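Local coordinates for protein SmhB (Serratia marcescens, PDB 6ZZ5) that serves as the B component of Smh, a tripartite alpha-pore-forming toxin, and is captured here in its soluble form, probably before insertion into a membrane, at residues Q80-T85 with D111-Y116; L6-G11 with D286-E291. All coordinates share one frame; numbering follows the deposited sequence.

Interaction 1 (Q80-T85 with D111-Y116)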
loop_
_atom_site.group_PDB
_atom_site.type_symbol
_atom_site.label_atom_id
_atom_site.label_comp_id
_atom_site.label_asym_id
_atom_site.label_seq_id
_atom_site.Cartn_x
_atom_site.Cartn_y
_atom_site.Cartn_z
ATOM N N GLN A 80 17.333 7.220 -4.951
ATOM C CA GLN A 80 17.844 8.574 -5.185
ATOM C C GLN A 80 19.372 8.518 -5.054
ATOM O O GLN A 80 20.059 9.066 -5.943
ATOM C CB GLN A 80 17.246 9.565 -4.208
ATOM C CG GLN A 80 17.621 11.003 -4.495
ATOM C CD GLN A 80 16.868 11.942 -3.599
ATOM O OE1 GLN A 80 17.428 12.377 -2.639
ATOM N NE2 GLN A 80 15.593 12.197 -3.865
ATOM N N ASP A 81 19.876 7.931 -3.982
ATOM C CA ASP A 81 21.333 7.982 -3.693
ATOM C C ASP A 81 22.058 7.142 -4.748
ATOM O O ASP A 81 23.144 7.577 -5.180
ATOM C CB ASP A 81 21.707 7.531 -2.292
ATOM C CG ASP A 81 23.225 7.502 -2.117
ATOM O OD1 ASP A 81 23.930 8.514 -2.481
ATOM O OD2 ASP A 81 23.687 6.424 -1.783
ATOM N N TYR A 82 21.482 6.028 -5.178
ATOM C CA TYR A 82 22.091 5.190 -6.246
ATOM C C TYR A 82 22.261 6.034 -7.522
ATOM O O TYR A 82 23.347 6.107 -8.068
ATOM C CB TYR A 82 21.348 3.878 -6.558
ATOM C CG TYR A 82 21.997 3.307 -7.784
ATOM C CD1 TYR A 82 23.199 2.627 -7.693
ATOM C CD2 TYR A 82 21.536 3.650 -9.038
ATOM C CE1 TYR A 82 23.883 2.222 -8.827
ATOM C CE2 TYR A 82 22.224 3.281 -10.187
ATOM C CZ TYR A 82 23.426 2.596 -10.079
ATOM O OH TYR A 82 24.129 2.262 -11.203
ATOM N N PHE A 83 21.205 6.703 -7.984
ATOM C CA PHE A 83 21.205 7.416 -9.262
ATOM C C PHE A 83 22.040 8.692 -9.132
ATOM O O PHE A 83 22.655 9.080 -10.141
ATOM C CB PHE A 83 19.783 7.573 -9.819
ATOM C CG PHE A 83 19.316 6.307 -10.478
ATOM C CD1 PHE A 83 19.944 5.820 -11.616
ATOM C CD2 PHE A 83 18.328 5.512 -9.896
ATOM C CE1 PHE A 83 19.536 4.624 -12.203
ATOM C CE2 PHE A 83 17.948 4.312 -10.481
ATOM C CZ PHE A 83 18.548 3.868 -11.626
ATOM N N GLU A 84 22.086 9.326 -7.967
ATOM C CA GLU A 84 23.016 10.459 -7.754
ATOM C C GLU A 84 24.475 9.955 -7.890
ATOM O O GLU A 84 25.307 10.626 -8.474
ATOM C CB GLU A 84 22.773 11.164 -6.407
ATOM C CG GLU A 84 21.482 11.946 -6.346
ATOM C CD GLU A 84 21.421 13.180 -7.237
ATOM O OE1 GLU A 84 22.436 13.477 -7.901
ATOM O OE2 GLU A 84 20.351 13.866 -7.223
ATOM N N THR A 85 24.780 8.800 -7.346
ATOM C CA THR A 85 26.138 8.209 -7.441
ATOM C C THR A 85 26.393 7.830 -8.916
ATOM O O THR A 85 27.505 8.060 -9.394
ATOM C CB THR A 85 26.242 6.996 -6.533
ATOM O OG1 THR A 85 26.006 7.427 -5.186
ATOM C CG2 THR A 85 27.608 6.370 -6.630
ATOM N N ASP A 111 28.742 -2.808 -5.271
ATOM C CA ASP A 111 28.667 -3.111 -3.819
ATOM C C ASP A 111 27.553 -2.244 -3.208
ATOM O O ASP A 111 26.736 -2.767 -2.456
ATOM C CB ASP A 111 29.992 -2.904 -3.071
ATOM C CG ASP A 111 31.099 -3.874 -3.432
ATOM O OD1 ASP A 111 30.803 -4.939 -4.030
ATOM O OD2 ASP A 111 32.259 -3.533 -3.141
ATOM N N LYS A 112 27.462 -0.971 -3.561
ATOM C CA LYS A 112 26.402 -0.096 -2.994
ATOM C C LYS A 112 25.020 -0.580 -3.507
ATOM O O LYS A 112 24.078 -0.724 -2.693
ATOM C CB LYS A 112 26.756 1.363 -3.280
ATOM C CG LYS A 112 25.779 2.383 -2.699
ATOM C CD LYS A 112 25.768 2.347 -1.152
ATOM C CE LYS A 112 27.131 2.184 -0.513
ATOM N NZ LYS A 112 27.351 3.148 0.583
ATOM N N ALA A 113 24.863 -0.839 -4.789
ATOM C CA ALA A 113 23.614 -1.369 -5.364
ATOM C C ALA A 113 23.246 -2.674 -4.640
ATOM O O ALA A 113 22.058 -2.891 -4.382
ATOM C CB ALA A 113 23.707 -1.590 -6.857
ATOM N N LYS A 114 24.196 -3.568 -4.425
ATOM C CA LYS A 114 23.937 -4.858 -3.731
ATOM C C LYS A 114 23.435 -4.621 -2.300
ATOM O O LYS A 114 22.597 -5.406 -1.824
ATOM C CB LYS A 114 25.190 -5.716 -3.660
ATOM C CG LYS A 114 25.501 -6.455 -4.944
ATOM C CD LYS A 114 26.705 -7.363 -4.833
ATOM C CE LYS A 114 27.932 -6.751 -5.474
ATOM N NZ LYS A 114 29.137 -7.572 -5.223
ATOM N N GLU A 115 23.950 -3.610 -1.612
ATOM C CA GLU A 115 23.501 -3.281 -0.249
ATOM C C GLU A 115 22.042 -2.805 -0.358
ATOM O O GLU A 115 21.217 -3.193 0.473
ATOM C CB GLU A 115 24.493 -2.291 0.351
ATOM C CG GLU A 115 24.094 -1.669 1.646
ATOM C CD GLU A 115 24.990 -0.474 2.042
ATOM O OE1 GLU A 115 26.250 -0.539 1.869
ATOM O OE2 GLU A 115 24.434 0.552 2.504
ATOM N N TYR A 116 21.703 -1.995 -1.352
ATOM C CA TYR A 116 20.317 -1.472 -1.507
ATOM C C TYR A 116 19.384 -2.626 -1.899
ATOM O O TYR A 116 18.243 -2.671 -1.446
ATOM C CB TYR A 116 20.262 -0.304 -2.487
ATOM C CG TYR A 116 20.984 0.944 -2.030
ATOM C CD1 TYR A 116 21.161 1.201 -0.684
ATOM C CD2 TYR A 116 21.472 1.875 -2.934
ATOM C CE1 TYR A 116 21.801 2.345 -0.227
ATOM C CE2 TYR A 116 22.119 3.041 -2.490
ATOM C CZ TYR A 116 22.238 3.292 -1.135
ATOM O OH TYR A 116 22.901 4.390 -0.654
#
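With CG of Asp81 anti to the backbone N (chi1 175°) and CG of Tyr116 anti to its own carbonyl carbon, the carboxylate of one helix and the phenol of the other meet in the groove between them. Tyr116 OH donates to Asp81 OD2 in a bond modelled at 2.5 Å, which is very short; with Asp81 in two conformers, the exact length is doubtful. The oxygen lies at the edge of the ring, near its plane, while the carboxylate is turned 77° from that plane.

The same ring also rests against the start of the next side chain, with Tyr116 CD2 4.1 Å from Tyr82 CB. Tyr82 in turn sends CE1 to within 4.3 Å of Ala113 CB. The Tyr82 hydroxyl is bonded to Gln86 on its own helix.

The pair illustrates how neighbouring antiparallel helices combine one hydrogen bond with apolar side-chain contacts: the axes of the two short segments run antiparallel at 168° and approach to 10.6 Å. Helices 44-92 and 99-151 thus form a hairpin in the HBL-family bundle, and helix 252-300 packs on Tyr82 and Ala113 through Leu292.

Interaction 2 (L6-G11 with D286-E291). With EDO (1,2-ethanediol), chain J; EDO (1,2-ethanediol), chain I.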
loop_
_atom_site.group_PDB
_atom_site.type_symbol
_atom_site.label_atom_id
_atom_site.label_comp_id
_atom_site.label_asym_id
_atom_site.label_seq_id
_atom_site.Cartn_x
_atom_site.Cartn_y
_atom_site.Cartn_z
ATOM N N LEU A 6 14.491 1.594 -16.026
ATOM C CA LEU A 6 13.013 1.697 -16.221
ATOM C C LEU A 6 12.320 0.702 -15.286
ATOM O O LEU A 6 11.253 1.097 -14.784
ATOM C CB LEU A 6 12.653 1.475 -17.693
ATOM C CG LEU A 6 13.310 2.478 -18.662
ATOM C CD1 LEU A 6 13.015 2.131 -20.120
ATOM C CD2 LEU A 6 12.934 3.931 -18.345
ATOM N N TYR A 7 12.929 -0.469 -15.025
ATOM C CA TYR A 7 12.360 -1.441 -14.059
ATOM C C TYR A 7 12.433 -0.810 -12.669
ATOM O O TYR A 7 11.461 -0.930 -11.918
ATOM C CB TYR A 7 13.123 -2.766 -13.997
ATOM C CG TYR A 7 12.985 -3.734 -15.132
ATOM C CD1 TYR A 7 11.766 -3.940 -15.764
ATOM C CD2 TYR A 7 14.057 -4.547 -15.499
ATOM C CE1 TYR A 7 11.634 -4.881 -16.778
ATOM C CE2 TYR A 7 13.956 -5.462 -16.542
ATOM C CZ TYR A 7 12.732 -5.638 -17.169
ATOM O OH TYR A 7 12.614 -6.554 -18.176
ATOM N N MET A 8 13.573 -0.179 -12.325
ATOM C CA MET A 8 13.749 0.582 -11.065
ATOM C C MET A 8 12.634 1.624 -10.918
ATOM O O MET A 8 12.031 1.703 -9.839
ATOM C CB MET A 8 15.112 1.258 -10.958
ATOM C CG MET A 8 16.304 0.242 -10.843
ATOM S SD MET A 8 16.372 -0.598 -9.241
ATOM C CE MET A 8 16.841 0.863 -8.273
ATOM N N ASN A 9 12.419 2.437 -11.936
ATOM C CA ASN A 9 11.432 3.520 -11.896
ATOM C C ASN A 9 10.034 2.917 -11.708
ATOM O O ASN A 9 9.273 3.455 -10.881
ATOM C CB ASN A 9 11.510 4.392 -13.151
ATOM C CG ASN A 9 10.713 5.653 -12.951
ATOM O OD1 ASN A 9 10.973 6.421 -12.018
ATOM N ND2 ASN A 9 9.778 5.892 -13.849
ATOM N N ASP A 10 9.685 1.876 -12.471
ATOM C CA ASP A 10 8.334 1.275 -12.394
ATOM C C ASP A 10 8.147 0.639 -11.017
ATOM O O ASP A 10 7.046 0.756 -10.497
ATOM C CB ASP A 10 8.117 0.223 -13.478
ATOM C CG ASP A 10 8.043 0.822 -14.869
ATOM O OD1 ASP A 10 7.822 2.071 -14.990
ATOM O OD2 ASP A 10 8.213 0.044 -15.807
ATOM N N GLY A 11 9.179 -0.031 -10.489
ATOM C CA GLY A 11 9.129 -0.646 -9.135
ATOM C C GLY A 11 8.863 0.386 -8.063
ATOM O O GLY A 11 8.020 0.130 -7.133
ATOM N N ASP A 286 17.804 -6.352 -8.502
ATOM C CA ASP A 286 18.584 -7.509 -8.999
ATOM C C ASP A 286 19.076 -7.219 -10.434
ATOM O O ASP A 286 20.235 -7.564 -10.751
ATOM C CB ASP A 286 17.790 -8.815 -8.950
ATOM C CG ASP A 286 18.714 -10.000 -9.159
ATOM O OD1 ASP A 286 19.649 -10.154 -8.353
ATOM O OD2 ASP A 286 18.517 -10.718 -10.144
ATOM N N SER A 287 18.220 -6.647 -11.276
ATOM C CA SER A 287 18.571 -6.404 -12.700
ATOM C C SER A 287 19.682 -5.354 -12.743
ATOM O O SER A 287 20.580 -5.502 -13.562
ATOM C CB SER A 287 17.408 -6.044 -13.559
ATOM O OG SER A 287 16.946 -4.729 -13.275
ATOM N N LEU A 288 19.626 -4.346 -11.877
ATOM C CA LEU A 288 20.638 -3.280 -11.811
ATOM C C LEU A 288 21.961 -3.880 -11.306
ATOM O O LEU A 288 22.977 -3.667 -11.971
ATOM C CB LEU A 288 20.151 -2.121 -10.933
ATOM C CG LEU A 288 21.166 -1.009 -10.704
ATOM C CD1 LEU A 288 21.426 -0.318 -12.063
ATOM C CD2 LEU A 288 20.678 -0.032 -9.654
ATOM N N THR A 289 21.983 -4.599 -10.190
ATOM C CA THR A 289 23.253 -5.165 -9.644
ATOM C C THR A 289 23.876 -6.151 -10.643
ATOM O O THR A 289 25.104 -6.113 -10.834
ATOM C CB THR A 289 23.048 -5.779 -8.262
ATOM O OG1 THR A 289 22.041 -6.760 -8.431
ATOM C CG2 THR A 289 22.579 -4.767 -7.260
ATOM N N SER A 290 23.058 -6.975 -11.272
ATOM C CA SER A 290 23.506 -7.935 -12.312
ATOM C C SER A 290 24.187 -7.181 -13.452
ATOM O O SER A 290 25.279 -7.633 -13.907
ATOM C CB SER A 290 22.375 -8.750 -12.840
ATOM O OG SER A 290 22.017 -9.736 -11.908
ATOM N N GLU A 291 23.573 -6.084 -13.900
ATOM C CA GLU A 291 24.191 -5.287 -14.975
ATOM C C GLU A 291 25.554 -4.766 -14.488
ATOM O O GLU A 291 26.566 -4.875 -15.261
ATOM C CB GLU A 291 23.296 -4.164 -15.478
ATOM C CG GLU A 291 23.929 -3.478 -16.677
ATOM C CD GLU A 291 23.210 -2.340 -17.399
ATOM O OE1 GLU A 291 21.952 -2.242 -17.334
ATOM O OE2 GLU A 291 23.927 -1.547 -18.068
HETATM C C1 EDO J . 20.850 0.099 -20.959
HETATM O O1 EDO J . 19.725 0.829 -20.491
HETATM C C2 EDO J . 21.257 -0.907 -19.967
HETATM O O2 EDO J . 21.047 -0.428 -18.648
HETATM C C1 EDO I . 24.188 1.727 -16.417
HETATM O O1 EDO I . 23.360 1.411 -17.524
HETATM C C2 EDO I . 23.640 1.189 -15.156
HETATM O O2 EDO I . 22.373 1.743 -14.855
#
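The long helical bundle of this HBL-family toxin brings its first helix, 4-30, against the late helix 252-300, and this contact is one short section of that seam. Met8 and Leu288 carry its buried part. The two side chains cross at about a right angle, and the methionine methyl touches one leucine branch, Met8 CE lying 4.2 Å from Leu288 CD2. Bends at chi2 (-72°) and chi3 (-69°) fold the methionine chain so that its methyl makes the nearest approach. No hydrogen bond joins the two segments, and the Met8-Leu288 part is apolar.

Toward the solvent the character changes. Tyr7 presents the edge of its ring to a serine, with CD2 3.7 Å from Ser287 OG, which lies near the ring plane. No hydrogen bond is made here; the serine hydroxyl bonds instead to the carbonyl of Ala284, one turn earlier in its own helix.

One turn beyond Ser287, the extended chain of Glu291 carries its carboxylate to two 1,2-ethanediol molecules, probably from the crystallisation liquor. O2 of the chain J molecule donates to Glu291 OE1 at a modelled 2.4 Å, so short that the length is doubtful, and O1 of the chain I molecule donates to Glu291 OE2 at 3.1 Å. The chain I diol also sets its O2 3.6 Å from Leu288 CD1.

Around this centre, Met8 also packs on Met281, Ala284 and Trp285 of helix 252-300, while Pro4 at the start of helix 4-30 touches Ser287 and Glu291. Helix 99-151 meets Thr289, and helix 321-336 lies against Leu6 and Asn9.

How the interactions relate
Helix 252-300 ties the two contacts together, for the segment that meets 6-11 in interaction 2 also packs on both helices of interaction 1. Their centres are 11 Å apart. Thr289 CG2 comes within 3.4 Å of Ala113 CB, and Leu288 CD2, the branch that touches Met8, also lies 3.7 Å from Tyr82 CE2. A further touch, Phe83 CE2 to Met8 CB at 4.2 Å, joins segments 80-85 and 6-11 directly. Gln86, which bonds the Tyr82 hydroxyl, also bonds an ethanediol. Along the chain, the hairpin of interaction 1 is nested within the longer loop closed by interaction 2. Together they exemplify bundle packing in which sequence-distant helices share a largely apolar layer.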